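Aminotransferase class-III (Sphaerobacter thermophilus DSM 20745, PDB 6K8H) belongs to the class-III aminotransferases, a family with the fold of pyridoxal-phosphate-dependent aminotransferases, and has the ligand (5-hydroxy-4,6-dimethylpyridin-3-yl)methyl dihydrogen phosphate (PLR) bound in its pocket. Local coordinates at residues S227-Y231 with L383-S389; I135-R139 with Y158-E162. One frame throughout, in Å; residues are numbered along the deposited sequence.

How the interactions relate
Interactions 1 and 2 both belong to the class-III aminotransferase fold of one chain, yet they do not touch: their centres are 24 Å apart and their nearest atoms about 10 Å. Each comes close to the PLR pocket without entering it. The side chain of Ser227 in interaction 1 and that of Ala161 in interaction 2 are each about 8 Å from a bound PLR, and the pocket residues Arg226, Tyr154 and His155 lie near these segments in sequence. Interaction 1 joins two loops within a single subunit, whereas interaction 2 is a buried contact beside the subunit interface, where Lys136 and Arg139 pair with Glu162 and Asp159 of the second subunit.

Interaction 1 of 2, residues S227-Y231 with L383-S389; sequences SLGLY and LADYRNS
Two loops meet with Leu228 CA 5.6 Å from Ser389 CA and Tyr231 CA 6.5 Å from Leu383 CA; the second loop ends in the 3-10 turn 386-389. Within the class-III aminotransferase fold, 227-231 follows strand 216-221 of the seven-stranded mixed sheet, while 383-389 precedes helix 393-408; the contact therefore ties the loop leaving that sheet to the region of the three-stranded sheet, whose strands 366-370 and 373-377 also receive Leu383. Tyr231 meets the other loop first through its CB, 4.0 Å from Leu383 CB. Its CG is anti to the backbone N (chi1 -180°), which extends the ring alongside Ala384: Tyr231 CE2 lies 3.6 Å from Ala384 CA, and Ala384 N stands over one ring face, offset toward the rim. The phenol OH goes on to a hydrogen bond with Glu234, giving the ring a polar anchor beyond its apolar contacts. At the other end, Leu228 turns its isobutyl branches to the 3-10 turn. Leu228 CD1 approaches the CB of Tyr386, while Leu228 CD2 touches both Ser389 OG and the Tyr386 ring, meeting the ring obliquely at Tyr386 CD1. Tyr386 OH is hydrogen-bonded to Asp151, so this ring too has a fixed polar end. Gly229, at positive phi, brings its backbone N near Ser389 CB. Ser389, with chi1 59° setting OG between its N and carbonyl carbon, gives that hydroxyl to Tyr386 O at 2.7 Å, almost in line with the carbonyl bond (164°); the same oxygen accepts Ser389 N. A water donates to Ser389 OG at 2.9 Å and, weakly, to Ser227 O at 3.4 Å.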
loop_
_atom_site.group_PDB
_atom_site.type_symbol
_atom_site.label_atom_id
_atom_site.label_comp_id
_atom_site.label_asym_id
_atom_site.label_seq_id
_atom_site.Cartn_x
_atom_site.Cartn_y
_atom_site.Cartn_z
ATOM N N SER B 227 19.263 5.916 5.992
ATOM C CA SER B 227 19.102 7.045 6.901
ATOM C C SER B 227 20.308 7.237 7.811
ATOM O O SER B 227 20.593 8.368 8.231
ATOM C CB SER B 227 17.848 6.820 7.752
ATOM O OG SER B 227 16.699 7.354 7.135
ATOM N N LEU B 228 21.043 6.161 8.097
ATOM C CA LEU B 228 22.220 6.246 8.947
ATOM C C LEU B 228 23.523 6.211 8.151
ATOM O O LEU B 228 24.572 5.864 8.704
ATOM C CB LEU B 228 22.172 5.129 10.000
ATOM C CG LEU B 228 20.964 5.176 10.962
ATOM C CD1 LEU B 228 20.997 4.071 12.064
ATOM C CD2 LEU B 228 20.834 6.539 11.606
ATOM N N GLY B 229 23.488 6.590 6.876
ATOM C CA GLY B 229 24.700 6.676 6.086
ATOM C C GLY B 229 25.108 5.424 5.339
ATOM O O GLY B 229 26.250 5.358 4.862
ATOM N N LEU B 230 24.231 4.423 5.225
ATOM C CA LEU B 230 24.550 3.191 4.481
ATOM C C LEU B 230 25.801 2.525 5.044
ATOM O O LEU B 230 26.686 2.084 4.310
ATOM C CB LEU B 230 24.717 3.456 2.974
ATOM C CG LEU B 230 24.463 2.276 2.030
ATOM C CD1 LEU B 230 22.978 1.886 2.082
ATOM C CD2 LEU B 230 24.870 2.581 0.607
ATOM N N TYR B 231 25.872 2.443 6.361
ATOM C CA TYR B 231 26.900 1.650 7.012
ATOM C C TYR B 231 26.224 0.449 7.655
ATOM O O TYR B 231 25.339 0.630 8.505
ATOM C CB TYR B 231 27.657 2.473 8.053
ATOM C CG TYR B 231 28.740 1.697 8.745
ATOM C CD1 TYR B 231 29.957 1.456 8.123
ATOM C CD2 TYR B 231 28.538 1.185 10.016
ATOM C CE1 TYR B 231 30.949 0.734 8.764
ATOM C CE2 TYR B 231 29.512 0.470 10.658
ATOM C CZ TYR B 231 30.715 0.245 10.032
ATOM O OH TYR B 231 31.681 -0.475 10.694
ATOM N N LEU B 383 31.037 6.233 10.948
ATOM C CA LEU B 383 29.594 6.030 10.942
ATOM C C LEU B 383 29.168 4.837 11.786
ATOM O O LEU B 383 27.961 4.640 11.997
ATOM C CB LEU B 383 29.117 5.868 9.502
ATOM C CG LEU B 383 29.347 7.145 8.697
ATOM C CD1 LEU B 383 29.492 6.843 7.215
ATOM C CD2 LEU B 383 28.191 8.106 8.975
ATOM N N ALA B 384 30.131 4.052 12.280
ATOM C CA ALA B 384 29.839 2.988 13.230
ATOM C C ALA B 384 29.209 3.526 14.506
ATOM O O ALA B 384 28.529 2.774 15.216
ATOM C CB ALA B 384 31.123 2.213 13.550
ATOM N N ASP B 385 29.431 4.800 14.819
ATOM C CA ASP B 385 28.694 5.510 15.860
ATOM C C ASP B 385 27.587 6.290 15.156
ATOM O O ASP B 385 27.853 7.326 14.538
ATOM C CB ASP B 385 29.623 6.435 16.654
ATOM C CG ASP B 385 30.780 5.685 17.326
ATOM O OD1 ASP B 385 30.603 4.502 17.693
ATOM O OD2 ASP B 385 31.877 6.273 17.498
ATOM N N TYR B 386 26.343 5.800 15.261
ATOM C CA TYR B 386 25.299 6.227 14.332
ATOM C C TYR B 386 24.991 7.711 14.448
ATOM O O TYR B 386 24.576 8.340 13.465
ATOM C CB TYR B 386 24.028 5.383 14.547
ATOM C CG TYR B 386 23.123 5.796 15.690
ATOM C CD1 TYR B 386 22.134 6.765 15.515
ATOM C CD2 TYR B 386 23.215 5.179 16.933
ATOM C CE1 TYR B 386 21.289 7.129 16.559
ATOM C CE2 TYR B 386 22.370 5.537 17.984
ATOM C CZ TYR B 386 21.410 6.509 17.787
ATOM O OH TYR B 386 20.563 6.860 18.828
ATOM N N ARG B 387 25.212 8.299 15.618
ATOM C CA ARG B 387 24.901 9.711 15.775
ATOM C C ARG B 387 25.818 10.590 14.946
ATOM O O ARG B 387 25.499 11.764 14.736
ATOM C CB ARG B 387 24.936 10.102 17.249
ATOM C CG ARG B 387 23.772 9.492 18.038
ATOM C CD ARG B 387 23.376 10.380 19.188
ATOM N NE ARG B 387 22.413 9.760 20.089
ATOM C CZ ARG B 387 21.091 9.892 19.980
ATOM N NH1 ARG B 387 20.577 10.616 18.994
ATOM N NH2 ARG B 387 20.283 9.308 20.857
ATOM N N ASN B 388 26.940 10.042 14.465
ATOM C CA ASN B 388 27.812 10.770 13.565
ATOM C C ASN B 388 27.207 10.959 12.184
ATOM O O ASN B 388 27.722 11.787 11.419
ATOM C CB ASN B 388 29.152 10.045 13.446
ATOM C CG ASN B 388 29.971 10.163 14.704
ATOM O OD1 ASN B 388 29.787 11.105 15.476
ATOM N ND2 ASN B 388 30.877 9.206 14.928
ATOM N N SER B 389 26.137 10.225 11.836
ATOM C CA SER B 389 25.572 10.408 10.503
ATOM C C SER B 389 24.798 11.719 10.377
ATOM O O SER B 389 24.501 12.132 9.256
ATOM C CB SER B 389 24.679 9.222 10.106
ATOM O OG SER B 389 23.601 9.023 11.001
HETATM O O HOH W 1 20.956 10.256 11.042
#

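Interaction 2 of 2, residues I135-R139 with Y158-E162; sequences IKAAR and YDFAE
Arg139 reaches across to Phe160 with its chain extended from CG to NE, placing NH2 over one face of the phenyl ring, 3.4 Å from Phe160 CD2. The guanidinium meets that face with its edge, the two planes being 75° apart; Arg139 CZ is 4.8 Å from the centroid of the Phe160 ring and 16° off the normal, the geometry of a cation-pi contact. Within the aminotransferase fold, this packs the C-terminal half of helix 127-142 against the short, weakly bonded helix 159-162, and both Ile135 and Phe160 also touch Ile147 of strand 146-150. Tyr158 extends with CG anti to its N (chi1 179°), bringing its ring edge to Ile135, whose CD1 sits near the ring plane, 3.7 Å from Tyr158 CE2. The same methyl, Ile135 CD1, reaches Ala161 CB at 4.1 Å. Tyr158 OH approaches the edge of the Arg139 guanidinium, but its hydrogen bond goes to Asp159 of the second subunit. That aspartate also forms a salt bridge with Arg139 NH1, while Arg139 NE is hydrogen-bonded to Pro145 O.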
loop_
_atom_site.group_PDB
_atom_site.type_symbol
_atom_site.label_atom_id
_atom_site.label_comp_id
_atom_site.label_asym_id
_atom_site.label_seq_id
_atom_site.Cartn_x
_atom_site.Cartn_y
_atom_site.Cartn_z
ATOM N N ILE B 135 4.976 -6.723 11.324
ATOM C CA ILE B 135 4.726 -6.374 12.722
ATOM C C ILE B 135 3.476 -7.071 13.235
ATOM O O ILE B 135 3.457 -7.616 14.353
ATOM C CB ILE B 135 4.625 -4.846 12.872
ATOM C CG1 ILE B 135 6.030 -4.243 12.770
ATOM C CG2 ILE B 135 3.910 -4.483 14.189
ATOM C CD1 ILE B 135 6.048 -2.764 12.416
ATOM N N LYS B 136 2.420 -7.057 12.426
ATOM C CA LYS B 136 1.135 -7.698 12.808
ATOM C C LYS B 136 1.319 -9.213 12.954
ATOM O O LYS B 136 0.779 -9.788 13.894
ATOM C CB LYS B 136 0.044 -7.285 11.820
ATOM C CG LYS B 136 -0.394 -5.833 11.955
ATOM C CD LYS B 136 -1.213 -5.308 10.807
ATOM C CE LYS B 136 -2.386 -6.185 10.438
ATOM N NZ LYS B 136 -3.648 -5.718 11.053
ATOM N N ALA B 137 2.084 -9.826 12.055
ATOM C CA ALA B 137 2.321 -11.258 12.163
ATOM C C ALA B 137 3.039 -11.582 13.460
ATOM O O ALA B 137 2.699 -12.561 14.137
ATOM C CB ALA B 137 3.130 -11.765 10.965
ATOM N N ALA B 138 4.035 -10.763 13.822
ATOM C CA ALA B 138 4.780 -10.999 15.053
ATOM C C ALA B 138 3.890 -10.850 16.277
ATOM O O ALA B 138 4.007 -11.626 17.238
ATOM C CB ALA B 138 5.972 -10.049 15.143
ATOM N N ARG B 139 3.015 -9.846 16.280
ATOM C CA ARG B 139 2.062 -9.730 17.382
ATOM C C ARG B 139 1.172 -10.967 17.470
ATOM O O ARG B 139 0.918 -11.478 18.566
ATOM C CB ARG B 139 1.210 -8.470 17.234
ATOM C CG ARG B 139 1.955 -7.146 17.461
ATOM C CD ARG B 139 1.024 -6.068 18.015
ATOM N NE ARG B 139 1.512 -4.703 17.768
ATOM C CZ ARG B 139 1.122 -3.943 16.747
ATOM N NH1 ARG B 139 0.248 -4.406 15.865
ATOM N NH2 ARG B 139 1.609 -2.717 16.599
ATOM N N TYR B 158 3.756 3.482 8.353
ATOM C CA TYR B 158 2.982 2.818 9.402
ATOM C C TYR B 158 3.332 3.381 10.779
ATOM O O TYR B 158 4.509 3.419 11.155
ATOM C CB TYR B 158 3.261 1.324 9.354
ATOM C CG TYR B 158 2.561 0.474 10.398
ATOM C CD1 TYR B 158 1.210 0.639 10.674
ATOM C CD2 TYR B 158 3.255 -0.520 11.073
ATOM C CE1 TYR B 158 0.566 -0.163 11.619
ATOM C CE2 TYR B 158 2.630 -1.328 12.018
ATOM C CZ TYR B 158 1.287 -1.138 12.294
ATOM O OH TYR B 158 0.658 -1.940 13.221
ATOM N N ASP B 159 2.303 3.767 11.553
ATOM C CA ASP B 159 2.485 4.493 12.820
ATOM C C ASP B 159 3.618 3.939 13.689
ATOM O O ASP B 159 4.520 4.675 14.117
ATOM C CB ASP B 159 1.189 4.447 13.644
ATOM C CG ASP B 159 0.028 5.156 12.976
ATOM O OD1 ASP B 159 -0.248 4.850 11.804
ATOM O OD2 ASP B 159 -0.633 5.992 13.637
ATOM N N PHE B 160 3.563 2.642 13.985
ATOM C CA PHE B 160 4.519 2.052 14.916
ATOM C C PHE B 160 5.917 1.961 14.312
ATOM O O PHE B 160 6.910 2.123 15.032
ATOM C CB PHE B 160 4.004 0.676 15.363
ATOM C CG PHE B 160 2.667 0.738 16.047
ATOM C CD1 PHE B 160 2.573 1.089 17.383
ATOM C CD2 PHE B 160 1.504 0.481 15.348
ATOM C CE1 PHE B 160 1.343 1.166 18.013
ATOM C CE2 PHE B 160 0.272 0.557 15.970
ATOM C CZ PHE B 160 0.197 0.896 17.310
ATOM N N ALA B 161 6.017 1.737 12.995
ATOM C CA ALA B 161 7.314 1.591 12.344
ATOM C C ALA B 161 8.036 2.918 12.150
ATOM O O ALA B 161 9.262 2.929 11.988
ATOM C CB ALA B 161 7.139 0.898 10.992
ATOM N N GLU B 162 7.321 4.040 12.182
ATOM C CA GLU B 162 7.947 5.316 11.891
ATOM C C GLU B 162 8.380 6.089 13.138
ATOM O O GLU B 162 9.026 7.140 12.995
ATOM C CB GLU B 162 7.007 6.168 11.032
ATOM C CG GLU B 162 5.798 6.664 11.771
ATOM C CD GLU B 162 4.923 7.568 10.931
ATOM O OE1 GLU B 162 5.206 7.726 9.724
ATOM O OE2 GLU B 162 3.944 8.114 11.476
#